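Local coordinates for protein putative glucarate dehydratase (Pseudomonas fluorescens, PDB 4IT1) that probably dehydrates D-glucarate to 5-dehydro-4-deoxy-D-glucarate, using magnesium, as a member of the mandelate racemase/muconate lactonizing enzyme family, at residues Ile56-Ser70 with Ala135-Tyr147. Sequence-based numbering, arbitrary orientation.
Sequences IEIESDNGYIGLGES and AFEVAFLDLQARY
Leu67 N donates to Asp142 OD2 at 2.7 Å (N-H...O 153°), which accepts through its anti lone pair. Gly66 and Gly68 bond to strand 50-60, so the Leu67 N-H between them faces outward, and an acidic acceptor suits it. A chi1 of -175° swings the Asp142 carboxylate away from its own backbone N and alongside Leu67; OD1 is held by Leu402 N. Small residues let helix and strand close to 5.7 Å between axes: a side chain on Gly66 would clash with Ala139 O, which its CA instead meets at 3.5 Å in a CA-H...O contact. The Ala139 methyl abuts Ile58 CG1 at 3.5 Å, while Ile56 CG2 meets the edge of the Phe136 ring. Past Gly66, Leu143 CD2 packs on Tyr64 CB. Tyr147 CA sits over the Tyr64 ring face, 3.9 Å from its centroid, a CH-pi contact, and Tyr147 CD1 lies 3.4 Å from Tyr64 CE2. Replacing Tyr64 by an alanine removes the ring and is likely to open a gap beside both atoms. Ser60 OG and N both donate to Tyr64 O beside the type I turn, where Gly63 accommodates positive phi. Thus helix 128-148 covers the N-terminal domain's three-stranded antiparallel sheet; helices 74-87 and 95-107 pack against Phe136, whereas Tyr147 touches Leu148 of the second subunit.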
ATOM      1  N   ILE A  56     -12.999 -16.137 -14.421  1.00 63.30           N
ATOM      2  CA  ILE A  56     -13.482 -16.472 -13.084  1.00 63.83           C
ATOM      3  C   ILE A  56     -14.856 -15.839 -12.819  1.00 73.86           C
ATOM      4  O   ILE A  56     -15.053 -14.647 -13.044  1.00 75.60           O
ATOM      5  CB  ILE A  56     -12.479 -16.020 -11.992  1.00 60.60           C
ATOM      6  CG1 ILE A  56     -11.116 -16.706 -12.163  1.00 69.71           C
ATOM      7  CG2 ILE A  56     -13.017 -16.317 -10.601  1.00 50.37           C
ATOM      8  CD1 ILE A  56     -10.199 -16.051 -13.177  1.00 68.03           C
ATOM      9  N   GLU A  57     -15.799 -16.656 -12.352  1.00 82.24           N
ATOM     10  CA  GLU A  57     -17.109 -16.188 -11.897  1.00 75.50           C
ATOM     11  C   GLU A  57     -17.265 -16.467 -10.412  1.00 74.13           C
ATOM     12  O   GLU A  57     -17.047 -17.588  -9.961  1.00 76.66           O
ATOM     13  CB  GLU A  57     -18.231 -16.909 -12.641  1.00 88.51           C
ATOM     14  CG  GLU A  57     -19.103 -16.029 -13.519  1.00 97.81           C
ATOM     15  CD  GLU A  57     -20.423 -16.692 -13.904  1.00111.68           C
ATOM     16  OE1 GLU A  57     -21.280 -15.998 -14.488  1.00111.59           O
ATOM     17  OE2 GLU A  57     -20.613 -17.898 -13.626  1.00110.86           O
ATOM     18  N   ILE A  58     -17.634 -15.442  -9.655  1.00 75.22           N
ATOM     19  CA  ILE A  58     -17.977 -15.611  -8.248  1.00 80.33           C
ATOM     20  C   ILE A  58     -19.444 -15.226  -8.061  1.00 86.50           C
ATOM     21  O   ILE A  58     -19.951 -14.338  -8.747  1.00 75.49           O
ATOM     22  CB  ILE A  58     -17.075 -14.757  -7.326  1.00 83.09           C
ATOM     23  CG1 ILE A  58     -15.591 -15.034  -7.602  1.00 91.07           C
ATOM     24  CG2 ILE A  58     -17.413 -14.974  -5.853  1.00 79.50           C
ATOM     25  CD1 ILE A  58     -15.113 -16.422  -7.228  1.00 96.33           C
ATOM     26  N   GLU A  59     -20.122 -15.913  -7.149  1.00 74.53           N
ATOM     27  CA  GLU A  59     -21.498 -15.591  -6.812  1.00 77.03           C
ATOM     28  C   GLU A  59     -21.673 -15.668  -5.304  1.00 75.40           C
ATOM     29  O   GLU A  59     -21.040 -16.487  -4.624  1.00 62.88           O
ATOM     30  CB  GLU A  59     -22.478 -16.529  -7.529  1.00 90.59           C
ATOM     31  CG  GLU A  59     -23.921 -16.034  -7.569  1.00100.72           C
ATOM     32  CD  GLU A  59     -24.926 -17.140  -7.855  1.00102.06           C
ATOM     33  OE1 GLU A  59     -25.633 -17.050  -8.883  1.00 97.02           O
ATOM     34  OE2 GLU A  59     -25.009 -18.098  -7.053  1.00 93.83           O
ATOM     35  N   SER A  60     -22.535 -14.797  -4.793  1.00 75.66           N
ATOM     36  CA  SER A  60     -22.789 -14.681  -3.365  1.00 84.95           C
ATOM     37  C   SER A  60     -24.192 -15.175  -3.024  1.00 82.19           C
ATOM     38  O   SER A  60     -25.026 -15.336  -3.921  1.00 82.19           O
ATOM     39  CB  SER A  60     -22.637 -13.220  -2.953  1.00 95.31           C
ATOM     40  OG  SER A  60     -23.299 -12.365  -3.878  1.00 87.83           O
ATOM     41  N   ASP A  61     -24.446 -15.397  -1.732  1.00 78.68           N
ATOM     42  CA  ASP A  61     -25.758 -15.855  -1.243  1.00 87.19           C
ATOM     43  C   ASP A  61     -26.924 -14.905  -1.560  1.00 89.56           C
ATOM     44  O   ASP A  61     -28.082 -15.325  -1.576  1.00 97.30           O
ATOM     45  CB  ASP A  61     -25.711 -16.169   0.265  1.00 83.44           C
ATOM     46  CG  ASP A  61     -25.280 -14.975   1.116  1.00 92.59           C
ATOM     47  OD1 ASP A  61     -25.278 -13.824   0.623  1.00 99.30           O
ATOM     48  OD2 ASP A  61     -24.945 -15.195   2.303  1.00 78.54           O
ATOM     49  N   ASN A  62     -26.606 -13.634  -1.806  1.00 81.16           N
ATOM     50  CA  ASN A  62     -27.599 -12.616  -2.153  1.00 76.46           C
ATOM     51  C   ASN A  62     -27.605 -12.231  -3.638  1.00 78.50           C
ATOM     52  O   ASN A  62     -28.064 -11.145  -4.007  1.00 74.44           O
ATOM     53  CB  ASN A  62     -27.460 -11.373  -1.253  1.00 87.34           C
ATOM     54  CG  ASN A  62     -26.030 -10.847  -1.167  1.00 96.18           C
ATOM     55  OD1 ASN A  62     -25.699 -10.088  -0.255  1.00 93.24           O
ATOM     56  ND2 ASN A  62     -25.180 -11.239  -2.109  1.00 94.99           N
ATOM     57  N   GLY A  63     -27.085 -13.120  -4.481  1.00 66.44           N
ATOM     58  CA  GLY A  63     -27.193 -12.969  -5.932  1.00 63.52           C
ATOM     59  C   GLY A  63     -26.259 -12.004  -6.646  1.00 70.51           C
ATOM     60  O   GLY A  63     -26.433 -11.754  -7.845  1.00 68.74           O
ATOM     61  N   TYR A  64     -25.266 -11.465  -5.940  1.00 71.06           N
ATOM     62  CA  TYR A  64     -24.285 -10.586  -6.591  1.00 86.23           C
ATOM     63  C   TYR A  64     -23.140 -11.384  -7.223  1.00 84.79           C
ATOM     64  O   TYR A  64     -22.706 -12.401  -6.671  1.00 74.87           O
ATOM     65  CB  TYR A  64     -23.758  -9.516  -5.626  1.00 87.19           C
ATOM     66  CG  TYR A  64     -24.833  -8.603  -5.071  1.00 90.91           C
ATOM     67  CD1 TYR A  64     -25.508  -7.699  -5.894  1.00 86.39           C
ATOM     68  CD2 TYR A  64     -25.172  -8.641  -3.719  1.00 96.54           C
ATOM     69  CE1 TYR A  64     -26.491  -6.865  -5.385  1.00 88.32           C
ATOM     70  CE2 TYR A  64     -26.156  -7.814  -3.202  1.00 97.26           C
ATOM     71  CZ  TYR A  64     -26.809  -6.928  -4.037  1.00 95.81           C
ATOM     72  OH  TYR A  64     -27.782  -6.106  -3.519  1.00105.05           O
ATOM     73  N   ILE A  65     -22.671 -10.915  -8.380  1.00 83.93           N
ATOM     74  CA  ILE A  65     -21.663 -11.619  -9.183  1.00 84.21           C
ATOM     75  C   ILE A  65     -20.372 -10.803  -9.394  1.00 90.34           C
ATOM     76  O   ILE A  65     -20.403  -9.696  -9.952  1.00 79.50           O
ATOM     77  CB  ILE A  65     -22.243 -12.067 -10.552  1.00 91.97           C
ATOM     78  CG1 ILE A  65     -23.322 -13.143 -10.362  1.00 91.75           C
ATOM     79  CG2 ILE A  65     -21.143 -12.588 -11.474  1.00 96.67           C
ATOM     80  CD1 ILE A  65     -24.193 -13.388 -11.583  1.00 93.13           C
ATOM     81  N   GLY A  66     -19.247 -11.369  -8.947  1.00 85.64           N
ATOM     82  CA  GLY A  66     -17.912 -10.797  -9.172  1.00 77.85           C
ATOM     83  C   GLY A  66     -17.128 -11.544 -10.242  1.00 69.06           C
ATOM     84  O   GLY A  66     -17.118 -12.774 -10.266  1.00 70.87           O
ATOM     85  N   LEU A  67     -16.464 -10.796 -11.123  1.00 63.61           N
ATOM     86  CA  LEU A  67     -15.754 -11.367 -12.272  1.00 62.75           C
ATOM     87  C   LEU A  67     -14.222 -11.276 -12.181  1.00 70.49           C
ATOM     88  O   LEU A  67     -13.679 -10.372 -11.541  1.00 65.78           O
ATOM     89  CB  LEU A  67     -16.218 -10.703 -13.575  1.00 63.13           C
ATOM     90  CG  LEU A  67     -17.700 -10.708 -13.954  1.00 73.68           C
ATOM     91  CD1 LEU A  67     -17.862 -10.037 -15.307  1.00 61.35           C
ATOM     92  CD2 LEU A  67     -18.276 -12.119 -13.986  1.00 79.26           C
ATOM     93  N   GLY A  68     -13.545 -12.215 -12.850  1.00 76.90           N
ATOM     94  CA  GLY A  68     -12.080 -12.255 -12.941  1.00 67.80           C
ATOM     95  C   GLY A  68     -11.555 -12.763 -14.280  1.00 66.68           C
ATOM     96  O   GLY A  68     -12.249 -13.475 -15.007  1.00 74.59           O
ATOM     97  N   GLU A  69     -10.325 -12.376 -14.609  1.00 56.23           N
ATOM     98  CA  GLU A  69      -9.632 -12.848 -15.806  1.00 54.25           C
ATOM     99  C   GLU A  69      -8.162 -13.078 -15.445  1.00 71.38           C
ATOM    100  O   GLU A  69      -7.551 -12.249 -14.764  1.00 68.34           O
ATOM    101  CB  GLU A  69      -9.751 -11.827 -16.934  1.00 51.72           C
ATOM    102  CG  GLU A  69      -9.324 -12.330 -18.298  1.00 48.48           C
ATOM    103  CD  GLU A  69      -9.256 -11.234 -19.348  1.00 61.97           C
ATOM    104  OE1 GLU A  69     -10.060 -10.276 -19.295  1.00 77.55           O
ATOM    105  OE2 GLU A  69      -8.396 -11.339 -20.248  1.00 56.00           O
ATOM    106  N   SER A  70      -7.599 -14.203 -15.887  1.00 73.35           N
ATOM    107  CA  SER A  70      -6.208 -14.536 -15.562  1.00 66.45           C
ATOM    108  C   SER A  70      -5.494 -15.360 -16.635  1.00 59.44           C
ATOM    109  O   SER A  70      -5.902 -15.368 -17.797  1.00 47.65           O
ATOM    110  CB  SER A  70      -6.122 -15.239 -14.207  1.00 61.99           C
ATOM    111  OG  SER A  70      -4.795 -15.197 -13.723  1.00 59.74           O
ATOM    112  N   ALA A 135      -5.895 -13.301  -9.362  1.00 65.54           N
ATOM    113  CA  ALA A 135      -6.999 -13.821 -10.173  1.00 62.65           C
ATOM    114  C   ALA A 135      -8.344 -13.691  -9.447  1.00 63.77           C
ATOM    115  O   ALA A 135      -9.329 -13.206 -10.020  1.00 57.37           O
ATOM    116  CB  ALA A 135      -6.734 -15.267 -10.563  1.00 65.91           C
ATOM    117  N   PHE A 136      -8.357 -14.100  -8.180  1.00 56.83           N
ATOM    118  CA  PHE A 136      -9.559 -14.074  -7.365  1.00 60.87           C
ATOM    119  C   PHE A 136      -9.789 -12.741  -6.643  1.00 69.31           C
ATOM    120  O   PHE A 136     -10.939 -12.326  -6.469  1.00 61.97           O
ATOM    121  CB  PHE A 136      -9.557 -15.245  -6.383  1.00 61.15           C
ATOM    122  CG  PHE A 136      -9.621 -16.589  -7.056  1.00 77.00           C
ATOM    123  CD1 PHE A 136     -10.682 -16.910  -7.903  1.00 78.99           C
ATOM    124  CD2 PHE A 136      -8.624 -17.535  -6.853  1.00 85.79           C
ATOM    125  CE1 PHE A 136     -10.745 -18.146  -8.532  1.00 84.00           C
ATOM    126  CE2 PHE A 136      -8.682 -18.776  -7.476  1.00 85.95           C
ATOM    127  CZ  PHE A 136      -9.744 -19.081  -8.317  1.00 89.82           C
ATOM    128  N   GLU A 137      -8.702 -12.080  -6.233  1.00 67.32           N
ATOM    129  CA  GLU A 137      -8.774 -10.765  -5.581  1.00 66.10           C
ATOM    130  C   GLU A 137      -9.671  -9.813  -6.369  1.00 56.63           C
ATOM    131  O   GLU A 137     -10.569  -9.195  -5.799  1.00 56.51           O
ATOM    132  CB  GLU A 137      -7.369 -10.162  -5.391  1.00 62.89           C
ATOM    133  CG  GLU A 137      -7.306  -8.949  -4.463  1.00 54.70           C
ATOM    134  CD  GLU A 137      -6.948  -7.640  -5.172  1.00 58.07           C
ATOM    135  OE1 GLU A 137      -7.057  -7.543  -6.415  1.00 55.31           O
ATOM    136  OE2 GLU A 137      -6.554  -6.683  -4.474  1.00 60.61           O
ATOM    137  N   VAL A 138      -9.434  -9.725  -7.677  1.00 50.28           N
ATOM    138  CA  VAL A 138     -10.234  -8.885  -8.562  1.00 57.52           C
ATOM    139  C   VAL A 138     -11.719  -9.243  -8.458  1.00 67.07           C
ATOM    140  O   VAL A 138     -12.556  -8.361  -8.268  1.00 68.77           O
ATOM    141  CB  VAL A 138      -9.719  -8.945 -10.021  1.00 54.54           C
ATOM    142  CG1 VAL A 138     -10.664  -8.235 -10.983  1.00 46.46           C
ATOM    143  CG2 VAL A 138      -8.324  -8.342 -10.112  1.00 46.38           C
ATOM    144  N   ALA A 139     -12.037 -10.533  -8.541  1.00 71.00           N
ATOM    145  CA  ALA A 139     -13.423 -10.993  -8.455  1.00 61.77           C
ATOM    146  C   ALA A 139     -14.049 -10.712  -7.093  1.00 66.05           C
ATOM    147  O   ALA A 139     -15.211 -10.309  -7.019  1.00 74.55           O
ATOM    148  CB  ALA A 139     -13.514 -12.469  -8.798  1.00 69.74           C
ATOM    149  N   PHE A 140     -13.276 -10.924  -6.026  1.00 61.27           N
ATOM    150  CA  PHE A 140     -13.685 -10.575  -4.662  1.00 59.65           C
ATOM    151  C   PHE A 140     -14.020  -9.087  -4.502  1.00 67.33           C
ATOM    152  O   PHE A 140     -14.931  -8.730  -3.754  1.00 64.58           O
ATOM    153  CB  PHE A 140     -12.568 -10.904  -3.678  1.00 60.36           C
ATOM    154  CG  PHE A 140     -12.633 -12.285  -3.099  1.00 58.07           C
ATOM    155  CD1 PHE A 140     -12.624 -13.410  -3.917  1.00 59.25           C
ATOM    156  CD2 PHE A 140     -12.643 -12.461  -1.719  1.00 55.35           C
ATOM    157  CE1 PHE A 140     -12.655 -14.685  -3.365  1.00 55.00           C
ATOM    158  CE2 PHE A 140     -12.676 -13.731  -1.161  1.00 55.61           C
ATOM    159  CZ  PHE A 140     -12.675 -14.844  -1.986  1.00 52.83           C
ATOM    160  N   LEU A 141     -13.262  -8.225  -5.177  1.00 66.74           N
ATOM    161  CA  LEU A 141     -13.488  -6.780  -5.103  1.00 68.62           C
ATOM    162  C   LEU A 141     -14.624  -6.350  -6.018  1.00 65.96           C
ATOM    163  O   LEU A 141     -15.448  -5.520  -5.631  1.00 64.63           O
ATOM    164  CB  LEU A 141     -12.213  -5.988  -5.407  1.00 62.48           C
ATOM    165  CG  LEU A 141     -11.101  -6.027  -4.348  1.00 64.91           C
ATOM    166  CD1 LEU A 141      -9.800  -5.471  -4.907  1.00 64.03           C
ATOM    167  CD2 LEU A 141     -11.499  -5.288  -3.079  1.00 57.72           C
ATOM    168  N   ASP A 142     -14.668  -6.921  -7.223  1.00 64.62           N
ATOM    169  CA  ASP A 142     -15.792  -6.717  -8.132  1.00 66.71           C
ATOM    170  C   ASP A 142     -17.094  -7.135  -7.461  1.00 74.48           C
ATOM    171  O   ASP A 142     -18.134  -6.519  -7.686  1.00 69.41           O
ATOM    172  CB  ASP A 142     -15.609  -7.494  -9.432  1.00 68.86           C
ATOM    173  CG  ASP A 142     -16.706  -7.201 -10.449  1.00 81.55           C
ATOM    174  OD1 ASP A 142     -17.091  -6.021 -10.593  1.00 86.53           O
ATOM    175  OD2 ASP A 142     -17.181  -8.148 -11.109  1.00 72.07           O
ATOM    176  N   LEU A 143     -17.020  -8.170  -6.626  1.00 62.43           N
ATOM    177  CA  LEU A 143     -18.167  -8.621  -5.854  1.00 69.53           C
ATOM    178  C   LEU A 143     -18.601  -7.528  -4.888  1.00 72.93           C
ATOM    179  O   LEU A 143     -19.748  -7.075  -4.933  1.00 72.70           O
ATOM    180  CB  LEU A 143     -17.832  -9.890  -5.067  1.00 69.50           C
ATOM    181  CG  LEU A 143     -18.921 -10.930  -4.775  1.00 73.95           C
ATOM    182  CD1 LEU A 143     -18.818 -11.374  -3.326  1.00 72.38           C
ATOM    183  CD2 LEU A 143     -20.333 -10.440  -5.063  1.00 75.03           C
ATOM    184  N   GLN A 144     -17.676  -7.119  -4.018  1.00 72.43           N
ATOM    185  CA  GLN A 144     -17.908  -6.067  -3.027  1.00 69.28           C
ATOM    186  C   GLN A 144     -18.548  -4.833  -3.655  1.00 66.99           C
ATOM    187  O   GLN A 144     -19.471  -4.254  -3.090  1.00 70.92           O
ATOM    188  CB  GLN A 144     -16.594  -5.665  -2.360  1.00 71.02           C
ATOM    189  CG  GLN A 144     -15.966  -6.735  -1.486  1.00 83.21           C
ATOM    190  CD  GLN A 144     -14.662  -6.289  -0.847  1.00 86.38           C
ATOM    191  OE1 GLN A 144     -14.425  -5.097  -0.656  1.00 89.47           O
ATOM    192  NE2 GLN A 144     -13.814  -7.251  -0.501  1.00 88.96           N
ATOM    193  N   ALA A 145     -18.052  -4.458  -4.832  1.00 67.27           N
ATOM    194  CA  ALA A 145     -18.494  -3.265  -5.544  1.00 71.92           C
ATOM    195  C   ALA A 145     -19.924  -3.371  -6.076  1.00 79.36           C
ATOM    196  O   ALA A 145     -20.654  -2.375  -6.089  1.00 89.26           O
ATOM    197  CB  ALA A 145     -17.530  -2.945  -6.671  1.00 54.93           C
ATOM    198  N   ARG A 146     -20.306  -4.568  -6.523  1.00 76.47           N
ATOM    199  CA  ARG A 146     -21.673  -4.847  -6.979  1.00 71.26           C
ATOM    200  C   ARG A 146     -22.675  -4.773  -5.814  1.00 76.52           C
ATOM    201  O   ARG A 146     -23.773  -4.226  -5.961  1.00 89.02           O
ATOM    202  CB  ARG A 146     -21.751  -6.221  -7.661  1.00 68.71           C
ATOM    203  CG  ARG A 146     -21.058  -6.328  -9.018  1.00 60.32           C
ATOM    204  CD  ARG A 146     -21.967  -5.871 -10.145  1.00 70.34           C
ATOM    205  NE  ARG A 146     -21.337  -5.996 -11.459  1.00 72.75           N
ATOM    206  CZ  ARG A 146     -21.750  -5.355 -12.552  1.00 80.67           C
ATOM    207  NH1 ARG A 146     -22.789  -4.529 -12.496  1.00 78.83           N
ATOM    208  NH2 ARG A 146     -21.116  -5.529 -13.705  1.00 75.52           N
ATOM    209  N   TYR A 147     -22.277  -5.323  -4.667  1.00 68.52           N
ATOM    210  CA  TYR A 147     -23.065  -5.310  -3.433  1.00 69.83           C
ATOM    211  C   TYR A 147     -23.208  -3.899  -2.853  1.00 84.07           C
ATOM    212  O   TYR A 147     -24.230  -3.565  -2.248  1.00 93.89           O
ATOM    213  CB  TYR A 147     -22.406  -6.253  -2.427  1.00 66.62           C
ATOM    214  CG  TYR A 147     -22.926  -6.234  -1.003  1.00 75.84           C
ATOM    215  CD1 TYR A 147     -24.277  -6.438  -0.712  1.00 78.84           C
ATOM    216  CD2 TYR A 147     -22.042  -6.071   0.065  1.00 85.94           C
ATOM    217  CE1 TYR A 147     -24.734  -6.445   0.601  1.00 76.69           C
ATOM    218  CE2 TYR A 147     -22.487  -6.082   1.378  1.00 81.17           C
ATOM    219  CZ  TYR A 147     -23.831  -6.266   1.643  1.00 85.29           C
ATOM    220  OH  TYR A 147     -24.257  -6.272   2.953  1.00 85.28           O
TER
HETATM  221  O   HOH W   1      -8.549 -11.320 -12.079  1.00 72.51           O